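Local coordinates for carbohydrate deacetylase (PDB 2I5I), which probably removes acetyl groups from acetylated carbohydrates during oligosaccharide breakdown, as a magnesium-dependent homodimer of the YdjC deacetylase family, at residues S3-I8 against E207-N212; I9-F14 against T34-L39; L147-Q152 against Q172-P177. All coordinates share one frame; numbering follows the deposited sequence.

Contact 1 (S3-I8 against E207-N212); sequences SNKKLI and EVFEIN
Lys6, on strand 6-11, runs beside Glu207, the residue just before strand 208-213, the two side chains pointing the same way. CB of Lys6 lies 3.7 Å from Glu207 O and CG passes a little farther from the same carbonyl. The chain then bends at its third and fourth torsions, so that CE comes near Val208 CG2 and NZ turns back to Asn4 OD1 at 3.0 Å. NZ also reaches the Glu207 carboxylate in a salt bridge, though the position of OE2 is doubtful; in the second subunit Asp111 takes Lys6 NZ and Lys150 takes Glu207 OE2. Backbone bonds fix the parallel ladder: Lys6 N to Glu207 O and Phe209 N to Lys6 O, each 2.8 Å, then Ile8 N to Phe209 O and Ile211 N to Ile8 O. On the opposite face Leu7 CD1 meets Ile211 CD1 at 3.7 Å, and Lys5 CD nears Phe209 CE1 obliquely at the same distance. That face, with Leu7, Phe209 and Ile211, is covered by helix 191-203, while strands 254-256 and 179-181 extend the parallel sheet beyond strands 6-11 and 208-213 respectively.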
loop_
_atom_site.group_PDB
_atom_site.type_symbol
_atom_site.label_atom_id
_atom_site.label_comp_id
_atom_site.label_asym_id
_atom_site.label_seq_id
_atom_site.Cartn_x
_atom_site.Cartn_y
_atom_site.Cartn_z
ATOM N N SER A 3 18.287 -27.431 24.495
ATOM C CA SER A 3 17.858 -27.097 23.140
ATOM C C SER A 3 16.531 -26.351 23.133
ATOM O O SER A 3 15.598 -26.656 23.883
ATOM C CB SER A 3 17.753 -28.374 22.294
ATOM N N ASN A 4 16.418 -25.329 22.278
ATOM C CA ASN A 4 15.154 -24.586 22.311
ATOM C C ASN A 4 14.060 -25.420 21.650
ATOM O O ASN A 4 14.333 -26.389 20.931
ATOM C CB ASN A 4 15.325 -23.214 21.668
ATOM C CG ASN A 4 16.059 -23.293 20.345
ATOM O OD1 ASN A 4 15.864 -24.251 19.595
ATOM N ND2 ASN A 4 16.890 -22.292 20.074
ATOM N N LYS A 5 12.812 -25.041 21.922
ATOM C CA LYS A 5 11.654 -25.728 21.361
ATOM C C LYS A 5 10.990 -24.785 20.357
ATOM O O LYS A 5 10.729 -23.634 20.710
ATOM C CB LYS A 5 10.657 -26.163 22.423
ATOM C CG LYS A 5 11.288 -26.957 23.564
ATOM C CD LYS A 5 11.095 -28.451 23.332
ATOM C CE LYS A 5 11.862 -29.301 24.330
ATOM N NZ LYS A 5 11.004 -30.182 25.172
ATOM N N LYS A 6 10.762 -25.288 19.149
ATOM C CA LYS A 6 10.139 -24.442 18.121
ATOM C C LYS A 6 8.732 -24.945 17.843
ATOM O O LYS A 6 8.521 -26.109 17.489
ATOM C CB LYS A 6 10.990 -24.428 16.862
ATOM C CG LYS A 6 12.384 -23.845 17.113
ATOM C CD LYS A 6 13.193 -24.006 15.832
ATOM C CE LYS A 6 14.312 -25.010 16.082
ATOM N NZ LYS A 6 15.507 -24.279 16.584
ATOM N N LEU A 7 7.775 -24.044 18.025
ATOM C CA LEU A 7 6.370 -24.365 17.933
ATOM C C LEU A 7 5.706 -23.597 16.775
ATOM O O LEU A 7 5.664 -22.382 16.790
ATOM C CB LEU A 7 5.622 -24.030 19.221
ATOM C CG LEU A 7 4.119 -24.282 19.186
ATOM C CD1 LEU A 7 3.805 -25.746 18.901
ATOM C CD2 LEU A 7 3.434 -23.892 20.497
ATOM N N ILE A 8 5.254 -24.359 15.805
ATOM C CA ILE A 8 4.487 -23.905 14.667
ATOM C C ILE A 8 3.022 -24.121 15.037
ATOM O O ILE A 8 2.595 -25.232 15.360
ATOM C CB ILE A 8 4.878 -24.688 13.412
ATOM C CG1 ILE A 8 6.350 -24.580 13.032
ATOM C CG2 ILE A 8 3.969 -24.293 12.258
ATOM C CD1 ILE A 8 6.752 -25.557 11.952
ATOM N N GLU A 207 12.568 -31.125 18.510
ATOM C CA GLU A 207 13.064 -29.762 18.332
ATOM C C GLU A 207 11.934 -28.880 17.781
ATOM O O GLU A 207 11.751 -27.772 18.296
ATOM C CB GLU A 207 14.285 -29.718 17.423
ATOM C CG GLU A 207 15.009 -28.376 17.352
ATOM C CD GLU A 207 15.810 -28.208 16.073
ATOM O OE1 GLU A 207 16.097 -29.239 15.419
ATOM O OE2 GLU A 207 16.159 -27.062 15.694
ATOM N N VAL A 208 11.222 -29.379 16.780
ATOM C CA VAL A 208 10.138 -28.681 16.111
ATOM C C VAL A 208 8.802 -29.409 16.261
ATOM O O VAL A 208 8.674 -30.595 15.961
ATOM C CB VAL A 208 10.405 -28.483 14.613
ATOM C CG1 VAL A 208 9.300 -27.643 13.982
ATOM C CG2 VAL A 208 11.762 -27.828 14.384
ATOM N N PHE A 209 7.803 -28.653 16.705
ATOM C CA PHE A 209 6.475 -29.126 16.990
ATOM C C PHE A 209 5.426 -28.319 16.214
ATOM O O PHE A 209 5.643 -27.122 16.003
ATOM C CB PHE A 209 6.146 -29.035 18.478
ATOM C CG PHE A 209 7.165 -29.712 19.376
ATOM C CD1 PHE A 209 8.400 -29.136 19.599
ATOM C CD2 PHE A 209 6.857 -30.918 19.970
ATOM C CE1 PHE A 209 9.334 -29.759 20.405
ATOM C CE2 PHE A 209 7.782 -31.552 20.780
ATOM C CZ PHE A 209 9.014 -30.971 20.989
ATOM N N GLU A 210 4.349 -28.984 15.822
ATOM C CA GLU A 210 3.245 -28.311 15.142
ATOM C C GLU A 210 1.950 -28.582 15.897
ATOM O O GLU A 210 1.554 -29.725 16.139
ATOM C CB GLU A 210 3.087 -28.726 13.678
ATOM C CG GLU A 210 1.944 -27.971 13.009
ATOM C CD GLU A 210 1.744 -28.257 11.544
ATOM O OE1 GLU A 210 2.489 -29.085 10.979
ATOM O OE2 GLU A 210 0.830 -27.659 10.924
ATOM N N ILE A 211 1.286 -27.489 16.277
ATOM C CA ILE A 211 -0.102 -27.618 16.709
ATOM C C ILE A 211 -1.003 -27.081 15.606
ATOM O O ILE A 211 -0.843 -25.927 15.196
ATOM C CB ILE A 211 -0.361 -26.818 17.994
ATOM C CG1 ILE A 211 0.267 -27.388 19.260
ATOM C CG2 ILE A 211 -1.866 -26.629 18.160
ATOM C CD1 ILE A 211 0.480 -26.347 20.350
ATOM N N ASN A 212 -1.943 -27.865 15.077
ATOM C CA ASN A 212 -2.797 -27.290 14.026
ATOM C C ASN A 212 -4.097 -26.814 14.686
ATOM O O ASN A 212 -4.436 -27.130 15.839
ATOM C CB ASN A 212 -3.050 -28.242 12.875
ATOM C CG ASN A 212 -4.033 -29.353 13.144
ATOM O OD1 ASN A 212 -4.032 -29.899 14.249
ATOM N ND2 ASN A 212 -4.843 -29.701 12.158
#

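Contact 2 (I9-F14 against T34-L39); sequences INADDF and TSTTAL
The Phe14 ring takes Thr36 CG2 over one face, 4.1 Å from the ring centroid and 28° off its normal, a CH-pi contact; Ala38 CB sits at the edge, near the ring plane. Helices 18-29 and 45-55 pack on the Phe14 side chain through Thr21, Ile24, Ala48 and Ala52. The second flat group is the Asn10 amide. Its OD1 accepts from Ser35 OG at 2.7 Å, a donor lying 15° from the carbonyl plane, while ND2 gives weak bonds to Thr37 OG1 and Asp12 OD1. Thr37 OG1 has a further partner in Asp128, and Asp12 is paired with Arg156, so the amide belongs to a buried polar network. Thr36 OG1 stands anti to its own nitrogen (chi1 -169°), which brings the hydroxyl 2.6 Å from Ala11 O and leaves CG2 for the ring. Thr37 N reaches that carbonyl oxygen too, from the other face of its plane, at 3.1 Å. Strands 6-11 and 35-38 are the parallel neighbours of a beta-alpha-beta crossover whose helix, 18-29, covers the face bearing Ala11 and Thr36. The pairing starts with Ile9 O, which accepts from both Thr34 N and Ser35 N, and continues with Ala11 N to Ser35 O, 2.9 Å. At Asp12 the chain turns a corner, after which Phe14 N bonds to Thr37 O and Leu39 N to Phe14 O, each 3.0 Å. Beyond the turn, the Asp13 side chain lies about 4 Å from that of His130, a predicted magnesium ligand. Asp13, His64 and His130 face one vacant point, consistent with a metal site, and Arg232 makes a salt bridge to Asp13 OD2.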
loop_
_atom_site.group_PDB
_atom_site.type_symbol
_atom_site.label_atom_id
_atom_site.label_comp_id
_atom_site.label_asym_id
_atom_site.label_seq_id
_atom_site.Cartn_x
_atom_site.Cartn_y
_atom_site.Cartn_z
ATOM N N ILE A 9 2.242 -23.066 15.035
ATOM C CA ILE A 9 0.803 -23.025 15.248
ATOM C C ILE A 9 0.204 -22.632 13.907
ATOM O O ILE A 9 0.327 -21.518 13.421
ATOM C CB ILE A 9 0.397 -22.064 16.377
ATOM C CG1 ILE A 9 1.151 -22.389 17.653
ATOM C CG2 ILE A 9 -1.102 -22.067 16.616
ATOM C CD1 ILE A 9 0.841 -21.545 18.857
ATOM N N ASN A 10 -0.390 -23.652 13.283
ATOM C CA ASN A 10 -0.798 -23.516 11.889
ATOM C C ASN A 10 -2.310 -23.624 11.813
ATOM O O ASN A 10 -2.908 -24.607 12.245
ATOM C CB ASN A 10 -0.163 -24.578 10.975
ATOM C CG ASN A 10 -0.543 -24.373 9.518
ATOM O OD1 ASN A 10 0.203 -23.784 8.724
ATOM N ND2 ASN A 10 -1.708 -24.879 9.177
ATOM N N ALA A 11 -2.896 -22.589 11.220
ATOM C CA ALA A 11 -4.334 -22.570 10.983
ATOM C C ALA A 11 -4.650 -23.245 9.662
ATOM O O ALA A 11 -4.204 -22.793 8.606
ATOM C CB ALA A 11 -4.851 -21.132 10.966
ATOM N N ASP A 12 -5.416 -24.325 9.681
ATOM C CA ASP A 12 -5.826 -24.953 8.436
ATOM C C ASP A 12 -6.987 -24.196 7.778
ATOM O O ASP A 12 -7.768 -23.519 8.460
ATOM C CB ASP A 12 -6.206 -26.413 8.716
ATOM C CG ASP A 12 -5.034 -27.249 9.197
ATOM O OD1 ASP A 12 -3.925 -26.707 9.395
ATOM O OD2 ASP A 12 -5.227 -28.473 9.382
ATOM N N ASP A 13 -7.077 -24.280 6.464
ATOM C CA ASP A 13 -8.208 -23.864 5.659
ATOM C C ASP A 13 -8.193 -22.392 5.262
ATOM O O ASP A 13 -9.248 -21.811 4.988
ATOM C CB ASP A 13 -9.531 -24.165 6.385
ATOM C CG ASP A 13 -9.818 -25.646 6.547
ATOM O OD1 ASP A 13 -9.200 -26.423 5.794
ATOM O OD2 ASP A 13 -10.640 -26.046 7.410
ATOM N N PHE A 14 -7.026 -21.778 5.171
ATOM C CA PHE A 14 -6.963 -20.416 4.583
ATOM C C PHE A 14 -7.608 -20.390 3.219
ATOM O O PHE A 14 -7.438 -21.304 2.406
ATOM C CB PHE A 14 -5.515 -19.938 4.525
ATOM C CG PHE A 14 -5.366 -18.418 4.479
ATOM C CD1 PHE A 14 -5.773 -17.664 5.575
ATOM C CD2 PHE A 14 -4.829 -17.814 3.361
ATOM C CE1 PHE A 14 -5.638 -16.282 5.527
ATOM C CE2 PHE A 14 -4.685 -16.430 3.310
ATOM C CZ PHE A 14 -5.082 -15.691 4.405
ATOM N N THR A 34 1.027 -18.696 13.784
ATOM C CA THR A 34 2.213 -18.210 13.080
ATOM C C THR A 34 2.257 -18.592 11.617
ATOM O O THR A 34 3.094 -18.095 10.838
ATOM C CB THR A 34 3.503 -18.776 13.741
ATOM O OG1 THR A 34 3.540 -20.161 13.367
ATOM C CG2 THR A 34 3.469 -18.718 15.250
ATOM N N SER A 35 1.356 -19.465 11.213
ATOM C CA SER A 35 1.291 -20.051 9.891
ATOM C C SER A 35 -0.127 -20.444 9.521
ATOM O O SER A 35 -0.961 -20.622 10.424
ATOM C CB SER A 35 2.201 -21.286 9.916
ATOM O OG SER A 35 2.183 -21.973 8.683
ATOM N N THR A 36 -0.379 -20.597 8.238
ATOM C CA THR A 36 -1.626 -21.158 7.737
ATOM C C THR A 36 -1.349 -21.963 6.479
ATOM O O THR A 36 -0.313 -21.786 5.821
ATOM C CB THR A 36 -2.656 -20.047 7.480
ATOM O OG1 THR A 36 -3.979 -20.552 7.230
ATOM C CG2 THR A 36 -2.224 -19.252 6.248
ATOM N N THR A 37 -2.299 -22.822 6.141
ATOM C CA THR A 37 -2.215 -23.531 4.853
ATOM C C THR A 37 -3.518 -23.314 4.085
ATOM O O THR A 37 -4.566 -23.437 4.730
ATOM C CB THR A 37 -1.929 -25.026 5.010
ATOM O OG1 THR A 37 -2.778 -25.611 5.995
ATOM C CG2 THR A 37 -0.474 -25.180 5.456
ATOM N N ALA A 38 -3.364 -22.981 2.822
ATOM C CA ALA A 38 -4.414 -22.479 1.954
ATOM C C ALA A 38 -4.884 -23.445 0.884
ATOM O O ALA A 38 -4.070 -24.176 0.313
ATOM C CB ALA A 38 -3.872 -21.212 1.274
ATOM N N LEU A 39 -6.187 -23.412 0.597
ATOM C CA LEU A 39 -6.800 -24.252 -0.422
ATOM C C LEU A 39 -6.867 -23.598 -1.790
ATOM O O LEU A 39 -7.779 -22.811 -2.080
ATOM C CB LEU A 39 -8.202 -24.638 0.031
ATOM C CG LEU A 39 -8.372 -25.410 1.340
ATOM C CD1 LEU A 39 -9.711 -25.078 1.977
ATOM C CD2 LEU A 39 -8.248 -26.923 1.079
#

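Contact 3 (L147-Q152 against Q172-P177); sequences LARKYQ and QDVRTP
The C-terminal turn of helix 138-151 is tied to the loop leading into strand 179-181 by a side-on salt bridge between Arg149 and Asp173. Two of the guanidinium nitrogens go to a single oxygen: NE meets Asp173 OD1 at 2.9 Å on its syn lone pair, with an N-H...O angle of 164°, and NH2 reaches the same OD1 at 3.1 Å, more bent. OD1 lies in the guanidinium plane, at its edge, and the guanidinium and carboxylate planes are 16° apart, nearly coplanar. NH2 also bonds to Leu170 O, just ahead of the loop segment, which helps fix the rotation of the group. Arg149 gets there with its chain extended from CG to NE, and along the way CG packs against Val174 CG2 at 3.5 Å. The other methyl of Val174, CG1, presses on Ala148 CB at 3.6 Å, making a small apolar patch on the buried side of the salt bridge. The helix stops in a Schellman motif, with Gln152 as the C-prime residue in a positive-phi conformation: Leu153 N turns back to Ala148 O and Gln152 N bonds weakly to Arg149 O. Gln152 folds its amide back over this end, NE2 giving a bond of 2.7 Å to Arg149 O, in the carbonyl plane and on a lone pair. The same NE2 donates to a water, at 3.1 Å, that also approaches Asp173 OD2, although this second link is too short to be trusted. On the far side of the helix, Leu147 and Tyr151 pack on helix 103-117, and Tyr151 OH bonds to Asp111.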
loop_
_atom_site.group_PDB
_atom_site.type_symbol
_atom_site.label_atom_id
_atom_site.label_comp_id
_atom_site.label_asym_id
_atom_site.label_seq_id
_atom_site.Cartn_x
_atom_site.Cartn_y
_atom_site.Cartn_z
ATOM N N LEU A 147 5.939 -35.269 -4.053
ATOM C CA LEU A 147 5.793 -33.858 -4.478
ATOM C C LEU A 147 6.608 -32.922 -3.594
ATOM O O LEU A 147 7.099 -31.860 -4.018
ATOM C CB LEU A 147 4.299 -33.537 -4.517
ATOM C CG LEU A 147 3.529 -34.187 -5.682
ATOM C CD1 LEU A 147 2.051 -34.339 -5.373
ATOM C CD2 LEU A 147 3.774 -33.388 -6.941
ATOM N N ALA A 148 6.818 -33.279 -2.342
ATOM C CA ALA A 148 7.670 -32.537 -1.421
ATOM C C ALA A 148 9.096 -32.488 -1.981
ATOM O O ALA A 148 9.756 -31.448 -1.957
ATOM C CB ALA A 148 7.686 -33.127 -0.025
ATOM N N ARG A 149 9.533 -33.659 -2.486
ATOM C CA ARG A 149 10.902 -33.714 -3.030
ATOM C C ARG A 149 10.977 -32.922 -4.327
ATOM O O ARG A 149 11.951 -32.205 -4.545
ATOM C CB ARG A 149 11.376 -35.164 -3.210
ATOM C CG ARG A 149 11.217 -36.003 -1.965
ATOM C CD ARG A 149 11.539 -37.480 -2.134
ATOM N NE ARG A 149 11.702 -38.051 -0.801
ATOM C CZ ARG A 149 11.087 -39.046 -0.209
ATOM N NH1 ARG A 149 10.138 -39.749 -0.815
ATOM N NH2 ARG A 149 11.429 -39.354 1.035
ATOM N N LYS A 150 9.953 -33.019 -5.160
ATOM C CA LYS A 150 9.879 -32.389 -6.467
ATOM C C LYS A 150 9.887 -30.866 -6.330
ATOM O O LYS A 150 10.538 -30.198 -7.141
ATOM C CB LYS A 150 8.641 -32.829 -7.236
ATOM C CG LYS A 150 8.457 -32.118 -8.563
ATOM C CD LYS A 150 7.039 -32.312 -9.087
ATOM C CE LYS A 150 6.889 -31.794 -10.504
ATOM N NZ LYS A 150 5.837 -32.536 -11.261
ATOM N N TYR A 151 9.175 -30.384 -5.309
ATOM C CA TYR A 151 9.152 -28.929 -5.147
ATOM C C TYR A 151 10.049 -28.485 -4.010
ATOM O O TYR A 151 10.203 -27.287 -3.773
ATOM C CB TYR A 151 7.703 -28.434 -4.947
ATOM C CG TYR A 151 6.902 -28.559 -6.217
ATOM C CD1 TYR A 151 6.949 -27.548 -7.175
ATOM C CD2 TYR A 151 6.103 -29.649 -6.488
ATOM C CE1 TYR A 151 6.223 -27.644 -8.348
ATOM C CE2 TYR A 151 5.377 -29.759 -7.646
ATOM C CZ TYR A 151 5.434 -28.747 -8.582
ATOM O OH TYR A 151 4.698 -28.877 -9.736
ATOM N N GLN A 152 10.676 -29.440 -3.313
ATOM C CA GLN A 152 11.642 -29.065 -2.289
ATOM C C GLN A 152 10.988 -28.245 -1.182
ATOM O O GLN A 152 11.427 -27.148 -0.865
ATOM C CB GLN A 152 12.816 -28.280 -2.874
ATOM C CG GLN A 152 13.826 -29.136 -3.611
ATOM C CD GLN A 152 14.434 -30.234 -2.754
ATOM O OE1 GLN A 152 15.276 -29.982 -1.892
ATOM N NE2 GLN A 152 13.968 -31.454 -2.992
ATOM N N GLN A 172 12.734 -39.058 5.456
ATOM C CA GLN A 172 14.138 -38.998 5.035
ATOM C C GLN A 172 14.616 -37.585 4.748
ATOM O O GLN A 172 14.842 -36.852 5.721
ATOM C CB GLN A 172 14.300 -39.947 3.835
ATOM C CG GLN A 172 14.245 -41.387 4.332
ATOM C CD GLN A 172 13.950 -42.445 3.300
ATOM O OE1 GLN A 172 14.115 -42.302 2.095
ATOM N NE2 GLN A 172 13.491 -43.588 3.817
ATOM N N ASP A 173 14.786 -37.225 3.491
ATOM C CA ASP A 173 15.231 -35.914 3.066
ATOM C C ASP A 173 14.144 -34.843 3.218
ATOM O O ASP A 173 14.477 -33.651 3.270
ATOM C CB ASP A 173 15.683 -35.944 1.609
ATOM C CG ASP A 173 14.665 -36.504 0.636
ATOM O OD1 ASP A 173 13.754 -37.253 1.026
ATOM O OD2 ASP A 173 14.778 -36.199 -0.573
ATOM N N VAL A 174 12.895 -35.266 3.254
ATOM C CA VAL A 174 11.771 -34.337 3.426
ATOM C C VAL A 174 11.589 -33.931 4.887
ATOM O O VAL A 174 11.213 -34.684 5.783
ATOM C CB VAL A 174 10.458 -34.924 2.900
ATOM C CG1 VAL A 174 9.316 -33.930 3.109
ATOM C CG2 VAL A 174 10.541 -35.289 1.426
ATOM N N ARG A 175 11.853 -32.657 5.171
ATOM C CA ARG A 175 11.799 -32.140 6.528
ATOM C C ARG A 175 10.391 -32.034 7.093
ATOM O O ARG A 175 9.446 -31.797 6.330
ATOM C CB ARG A 175 12.485 -30.762 6.503
ATOM C CG ARG A 175 13.986 -30.900 6.269
ATOM C CD ARG A 175 14.775 -29.635 6.508
ATOM N NE ARG A 175 15.068 -29.390 7.917
ATOM C CZ ARG A 175 15.552 -28.251 8.389
ATOM N NH1 ARG A 175 15.800 -27.247 7.566
ATOM N NH2 ARG A 175 15.770 -28.167 9.690
ATOM N N THR A 176 10.251 -32.205 8.408
ATOM C CA THR A 176 8.926 -32.266 9.017
ATOM C C THR A 176 9.049 -32.003 10.501
ATOM O O THR A 176 10.107 -32.262 11.102
ATOM C CB THR A 176 8.268 -33.633 8.752
ATOM O OG1 THR A 176 6.929 -33.696 9.243
ATOM C CG2 THR A 176 9.046 -34.724 9.509
ATOM N N PRO A 177 8.017 -31.457 11.135
ATOM C CA PRO A 177 8.045 -31.361 12.599
ATOM C C PRO A 177 8.212 -32.735 13.242
ATOM O O PRO A 177 7.751 -33.767 12.741
ATOM C CB PRO A 177 6.678 -30.781 12.940
ATOM C CG PRO A 177 6.216 -30.092 11.696
ATOM C CD PRO A 177 6.809 -30.854 10.544
HETATM O O HOH W 1 14.791 -33.867 -1.287
#

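How the contacts relate
Contacts 1 and 2 share strand 6-11, which has strand 208-213 along its length and strand 35-38 beside its second half; their centres lie 16 Å apart, and Asn10 N probably bonds to Ile211 O where they meet. Contact 1 closes a loop of nearly 200 residues, within which contacts 2 and 3 follow in series. It thus brings a late part of the chain back beside the first strand of the parallel sheet. Asp13, just beyond the C-terminal end of strand 6-11, lies at the possible metal site. The centre of contact 3 is 18 Å from the centres of the other two, outside the sheet, but Pro177 packs on Val208. Between subunits, Lys150 pairs with Glu207, linking contacts 3 and 1.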